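Local coordinates for protein putative TetR transcriptional regulator (Rhodococcus sp., PDB 2I10) that probably binds DNA as a transcriptional regulator of the TetR family, an all-helical protein with two copies in its assembly, at residues T92-V95 with E96-T99; E183-A186 with A187-A191. All coordinates share one frame; numbering follows the deposited sequence.

Contact 1: residues T92-V95 with E96-T99; sequences TGRV and EVFT
Arg94 and Phe98 meet one turn apart near the C-terminal end of helix 83-98, in the ligand-binding type of domain that TetR-family proteins carry behind their helix-turn-helix. Arg94 CB lies over the face of the Phe98 ring, a CH-pi contact of 4.0 Å to the ring centroid. The two side chains cross at about a right angle. The carbonyl O of Arg94 also sits above a ring face, offset toward the rim, 3.0 Å from Phe98 CG. The same O accepts the Phe98 N-H at 2.8 Å. The guanidinium turns away from the ring, its plane 74° off, because the chain bends at chi2 and chi3. Val97 then packs over one guanidinium face, and Arg94 NH2 is hydrogen-bonded to Met67 O. Phe98 also touches Cys68, which forms a disulfide with Cys107, and Ser172 and Ala175 of helix 157-177. Cutting Phe98 back to alanine removes the CH-pi contact and is likely to open a gap between Arg94 CB and helix 157-177. Farther round the helix, one water donates to Gly93 O and to Glu96 OE1, at 2.9 and 2.7 Å, tying the exposed carboxylate to the backbone. Thr99 turns its OG1 back on Val95. This OG1 lies between backbone N and carbonyl carbon (chi1 54°), and is also hydrogen-bonded to Arg181 NE. Val95 O receives two bonds from this one residue, from Thr99 N at 3.1 Å and from Thr99 OG1 at 2.5 Å.

Contact 2: residues E183-A186 with A187-A191; sequences ELTA and AAILA
Residues Glu183 to Ala186 hand on to Ala187 to Leu190 by four successive i to i+4 backbone hydrogen bonds of a regular alpha helix, from Ala187 N to Glu183 O at 2.9 Å through to Leu190 N to Ala186 O at 3.0 Å. The last of these is the straightest, with an N-H...O angle of 168°. Side chains add little between the turns, since three of the residues in the middle are alanines. Leu184 CD1 comes no nearer than 4.5 Å to Ala187 CB, a loose apolar contact. The longer chains touch backbone instead. Ile189 CG1 lies 3.4 Å from Thr185 O, because it sits beside its own backbone N and anti to the carbonyl carbon (chi1 -70°). Leu190 takes the same turn at chi1, which brings its CG to 3.5 Å from Ala186 O. Ile189 CD1 comes to 4.2 Å from Thr185 CG2. Thr185 OG1 is engaged one turn back, hydrogen-bonded to Arg181 O. Glu183 reaches out of the helix with its chain extended at chi1 and chi2, and its OE2 forms a salt bridge with Arg162 NE of the second subunit, where Ala159 also packs on Ala186 and Tyr163 on Ala191, so one side of the helix belongs to the dimer contact. Within its own chain, helix 181-192 rests on two others: Leu184 and Ala188 pack on Leu171 of helix 157-177, while Ile189 meets Leu88 of helix 83-98.

Contacts 1 and 2 are turns of two different helices, 83-98 and 181-192. The centres of the two contacts lie about 11 Å apart. Val95 joins them: its CG1 is 3.5 Å from Thr185 OG1, and its CG2 is 3.8 Å from Ala188 CB. Thr92 also packs on Ile189. Both are partly buried, but contact 1 is nearer the middle of the chain, about 9 Å from its centre against 17 Å. Both pack on helix 157-177. Contact 1 mixes an aromatic ring, a guanidinium and a bridging water, and touches no other chain. Contact 2 is mostly small and aliphatic, and Glu183 forms a salt bridge with the second subunit.

Contact 1: residues T92-V95 with E96-T99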
ATOM      1  N   THR B  92      12.989   7.977  -2.568  1.00 32.17           N
ATOM      2  CA  THR B  92      14.014   7.074  -3.098  1.00 31.63           C
ATOM      3  C   THR B  92      14.717   6.198  -2.009  1.00 32.54           C
ATOM      4  O   THR B  92      15.089   5.049  -2.264  1.00 32.77           O
ATOM      5  CB  THR B  92      15.118   7.820  -3.896  1.00 32.33           C
ATOM      6  OG1 THR B  92      15.810   8.728  -3.029  1.00 31.20           O
ATOM      7  CG2 THR B  92      14.564   8.566  -5.092  1.00 31.16           C
ATOM      8  N   GLY B  93      14.913   6.754  -0.821  1.00 32.59           N
ATOM      9  CA  GLY B  93      15.425   6.012   0.331  1.00 33.38           C
ATOM     10  C   GLY B  93      14.491   4.872   0.748  1.00 33.04           C
ATOM     11  O   GLY B  93      14.950   3.778   1.073  1.00 32.43           O
ATOM     12  N   ARG B  94      13.183   5.133   0.714  1.00 33.76           N
ATOM     13  CA  ARG B  94      12.177   4.140   1.053  1.00 33.06           C
ATOM     14  C   ARG B  94      12.223   3.033   0.039  1.00 33.06           C
ATOM     15  O   ARG B  94      12.142   1.862   0.396  1.00 33.13           O
ATOM     16  CB  ARG B  94      10.760   4.721   1.125  1.00 34.07           C
ATOM     17  CG  ARG B  94      10.391   5.540   2.378  1.00 32.88           C
ATOM     18  CD  ARG B  94      11.451   5.438   3.453  1.00 38.50           C
ATOM     19  NE  ARG B  94      11.141   4.447   4.452  1.00 42.68           N
ATOM     20  CZ  ARG B  94      12.020   3.946   5.309  1.00 44.83           C
ATOM     21  NH1 ARG B  94      13.300   4.323   5.288  1.00 45.67           N
ATOM     22  NH2 ARG B  94      11.610   3.052   6.186  1.00 45.55           N
ATOM     23  N   VAL B  95      12.362   3.388  -1.227  1.00 32.86           N
ATOM     24  CA  VAL B  95      12.436   2.385  -2.285  1.00 32.97           C
ATOM     25  C   VAL B  95      13.665   1.464  -2.076  1.00 34.17           C
ATOM     26  O   VAL B  95      13.596   0.276  -2.337  1.00 33.50           O
ATOM     27  CB  VAL B  95      12.435   3.018  -3.715  1.00 32.92           C
ATOM     28  CG1 VAL B  95      12.809   1.976  -4.774  1.00 32.19           C
ATOM     29  CG2 VAL B  95      11.050   3.593  -4.064  1.00 33.07           C
ATOM     30  N   GLU B  96      14.793   2.013  -1.637  1.00 35.05           N
ATOM     31  CA  GLU B  96      15.925   1.197  -1.252  1.00 36.66           C
ATOM     32  C   GLU B  96      15.552   0.221  -0.111  1.00 36.15           C
ATOM     33  O   GLU B  96      15.809  -0.965  -0.227  1.00 37.01           O
ATOM     34  CB  GLU B  96      17.141   2.053  -0.849  1.00 37.07           C
ATOM     35  CG  GLU B  96      17.627   3.126  -1.898  1.00 40.31           C
ATOM     36  CD  GLU B  96      18.691   4.145  -1.305  1.00 40.44           C
ATOM     37  OE1 GLU B  96      18.653   4.459  -0.071  1.00 44.48           O
ATOM     38  OE2 GLU B  96      19.548   4.641  -2.077  1.00 41.83           O
ATOM     39  N   VAL B  97      14.974   0.719   0.982  1.00 36.13           N
ATOM     40  CA  VAL B  97      14.541  -0.140   2.092  1.00 36.93           C
ATOM     41  C   VAL B  97      13.528  -1.221   1.641  1.00 36.78           C
ATOM     42  O   VAL B  97      13.698  -2.391   1.972  1.00 36.91           O
ATOM     43  CB  VAL B  97      13.997   0.658   3.313  1.00 36.59           C
ATOM     44  CG1 VAL B  97      13.248  -0.256   4.289  1.00 37.87           C
ATOM     45  CG2 VAL B  97      15.133   1.333   4.037  1.00 38.01           C
ATOM     46  N   PHE B  98      12.533  -0.829   0.852  1.00 36.69           N
ATOM     47  CA  PHE B  98      11.426  -1.710   0.422  1.00 36.72           C
ATOM     48  C   PHE B  98      11.882  -2.842  -0.490  1.00 37.71           C
ATOM     49  O   PHE B  98      11.249  -3.929  -0.568  1.00 38.35           O
ATOM     50  CB  PHE B  98      10.420  -0.906  -0.383  1.00 35.70           C
ATOM     51  CG  PHE B  98       9.709   0.144   0.389  1.00 34.64           C
ATOM     52  CD1 PHE B  98       9.634   0.094   1.772  1.00 33.21           C
ATOM     53  CD2 PHE B  98       9.058   1.164  -0.281  1.00 32.12           C
ATOM     54  CE1 PHE B  98       8.953   1.048   2.467  1.00 30.64           C
ATOM     55  CE2 PHE B  98       8.339   2.097   0.394  1.00 29.84           C
ATOM     56  CZ  PHE B  98       8.301   2.057   1.774  1.00 33.53           C
ATOM     57  N   THR B  99      12.963  -2.587  -1.211  1.00 37.91           N
ATOM     58  CA  THR B  99      13.491  -3.569  -2.123  1.00 38.25           C
ATOM     59  C   THR B  99      14.719  -4.159  -1.458  1.00 38.66           C
ATOM     60  O   THR B  99      15.660  -4.581  -2.117  1.00 39.79           O
ATOM     61  CB  THR B  99      13.805  -2.933  -3.495  1.00 38.35           C
ATOM     62  OG1 THR B  99      14.650  -1.808  -3.301  1.00 39.19           O
ATOM     63  CG2 THR B  99      12.548  -2.421  -4.168  1.00 36.15           C
TER
HETATM   64  O   HOH W   1      17.552   3.924   2.337  1.00 60.38           O

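Contact 2: residues E183-A186 with A187-A191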
ATOM      1  N   GLU B 183      13.050   0.417 -11.890  1.00 41.16           N
ATOM      2  CA  GLU B 183      11.749   0.928 -12.274  1.00 40.07           C
ATOM      3  C   GLU B 183      11.043   1.648 -11.103  1.00 39.05           C
ATOM      4  O   GLU B 183      10.415   2.706 -11.292  1.00 38.11           O
ATOM      5  CB  GLU B 183      10.904  -0.229 -12.758  1.00 40.77           C
ATOM      6  CG  GLU B 183       9.570   0.147 -13.303  1.00 41.40           C
ATOM      7  CD  GLU B 183       8.925  -1.006 -14.037  1.00 40.19           C
ATOM      8  OE1 GLU B 183       9.611  -1.648 -14.844  1.00 42.39           O
ATOM      9  OE2 GLU B 183       7.728  -1.252 -13.818  1.00 41.48           O
ATOM     10  N   LEU B 184      11.112   1.074  -9.906  1.00 37.74           N
ATOM     11  CA  LEU B 184      10.462   1.689  -8.743  1.00 38.17           C
ATOM     12  C   LEU B 184      11.151   2.996  -8.336  1.00 36.81           C
ATOM     13  O   LEU B 184      10.494   3.966  -7.931  1.00 37.76           O
ATOM     14  CB  LEU B 184      10.372   0.706  -7.555  1.00 38.01           C
ATOM     15  CG  LEU B 184       9.159   0.920  -6.653  1.00 41.07           C
ATOM     16  CD1 LEU B 184       7.852   0.962  -7.454  1.00 40.69           C
ATOM     17  CD2 LEU B 184       9.075  -0.118  -5.541  1.00 39.07           C
ATOM     18  N   THR B 185      12.475   3.019  -8.459  1.00 36.03           N
ATOM     19  CA  THR B 185      13.257   4.216  -8.202  1.00 35.68           C
ATOM     20  C   THR B 185      12.877   5.317  -9.197  1.00 35.04           C
ATOM     21  O   THR B 185      12.706   6.473  -8.786  1.00 33.79           O
ATOM     22  CB  THR B 185      14.775   3.891  -8.271  1.00 36.24           C
ATOM     23  OG1 THR B 185      15.115   3.055  -7.154  1.00 36.77           O
ATOM     24  CG2 THR B 185      15.617   5.169  -8.246  1.00 36.07           C
ATOM     25  N   ALA B 186      12.737   4.960 -10.489  1.00 33.44           N
ATOM     26  CA  ALA B 186      12.256   5.913 -11.491  1.00 33.65           C
ATOM     27  C   ALA B 186      10.854   6.420 -11.117  1.00 33.51           C
ATOM     28  O   ALA B 186      10.601   7.614 -11.162  1.00 33.78           O
ATOM     29  CB  ALA B 186      12.297   5.319 -12.920  1.00 34.34           C
ATOM     30  N   ALA B 187       9.974   5.538 -10.669  1.00 33.24           N
ATOM     31  CA  ALA B 187       8.657   5.941 -10.203  1.00 33.69           C
ATOM     32  C   ALA B 187       8.689   6.922  -9.013  1.00 34.96           C
ATOM     33  O   ALA B 187       7.870   7.860  -8.970  1.00 35.94           O
ATOM     34  CB  ALA B 187       7.807   4.722  -9.856  1.00 33.45           C
ATOM     35  N   ALA B 188       9.592   6.688  -8.052  1.00 34.54           N
ATOM     36  CA  ALA B 188       9.711   7.571  -6.875  1.00 35.08           C
ATOM     37  C   ALA B 188      10.210   8.966  -7.275  1.00 35.18           C
ATOM     38  O   ALA B 188       9.738   9.954  -6.746  1.00 35.75           O
ATOM     39  CB  ALA B 188      10.624   6.945  -5.849  1.00 34.91           C
ATOM     40  N   ILE B 189      11.150   9.023  -8.230  1.00 34.87           N
ATOM     41  CA  ILE B 189      11.633  10.263  -8.820  1.00 34.97           C
ATOM     42  C   ILE B 189      10.502  11.032  -9.513  1.00 35.68           C
ATOM     43  O   ILE B 189      10.377  12.239  -9.320  1.00 35.71           O
ATOM     44  CB  ILE B 189      12.821  10.027  -9.785  1.00 34.86           C
ATOM     45  CG1 ILE B 189      14.062   9.624  -8.975  1.00 35.08           C
ATOM     46  CG2 ILE B 189      13.130  11.276 -10.609  1.00 34.72           C
ATOM     47  CD1 ILE B 189      15.259   9.074  -9.823  1.00 34.80           C
ATOM     48  N   LEU B 190       9.672  10.346 -10.301  1.00 35.30           N
ATOM     49  CA  LEU B 190       8.464  10.990 -10.860  1.00 34.54           C
ATOM     50  C   LEU B 190       7.499  11.454  -9.766  1.00 34.94           C
ATOM     51  O   LEU B 190       6.902  12.537  -9.857  1.00 34.60           O
ATOM     52  CB  LEU B 190       7.746  10.026 -11.798  1.00 34.22           C
ATOM     53  CG  LEU B 190       8.441   9.608 -13.087  1.00 31.41           C
ATOM     54  CD1 LEU B 190       7.678   8.453 -13.715  1.00 30.20           C
ATOM     55  CD2 LEU B 190       8.504  10.785 -14.034  1.00 31.32           C
ATOM     56  N   ALA B 191       7.344  10.644  -8.719  1.00 34.38           N
ATOM     57  CA  ALA B 191       6.397  11.019  -7.664  1.00 36.46           C
ATOM     58  C   ALA B 191       6.836  12.298  -6.966  1.00 36.91           C
ATOM     59  O   ALA B 191       6.003  13.156  -6.664  1.00 36.54           O
ATOM     60  CB  ALA B 191       6.176   9.880  -6.643  1.00 36.09           C
TER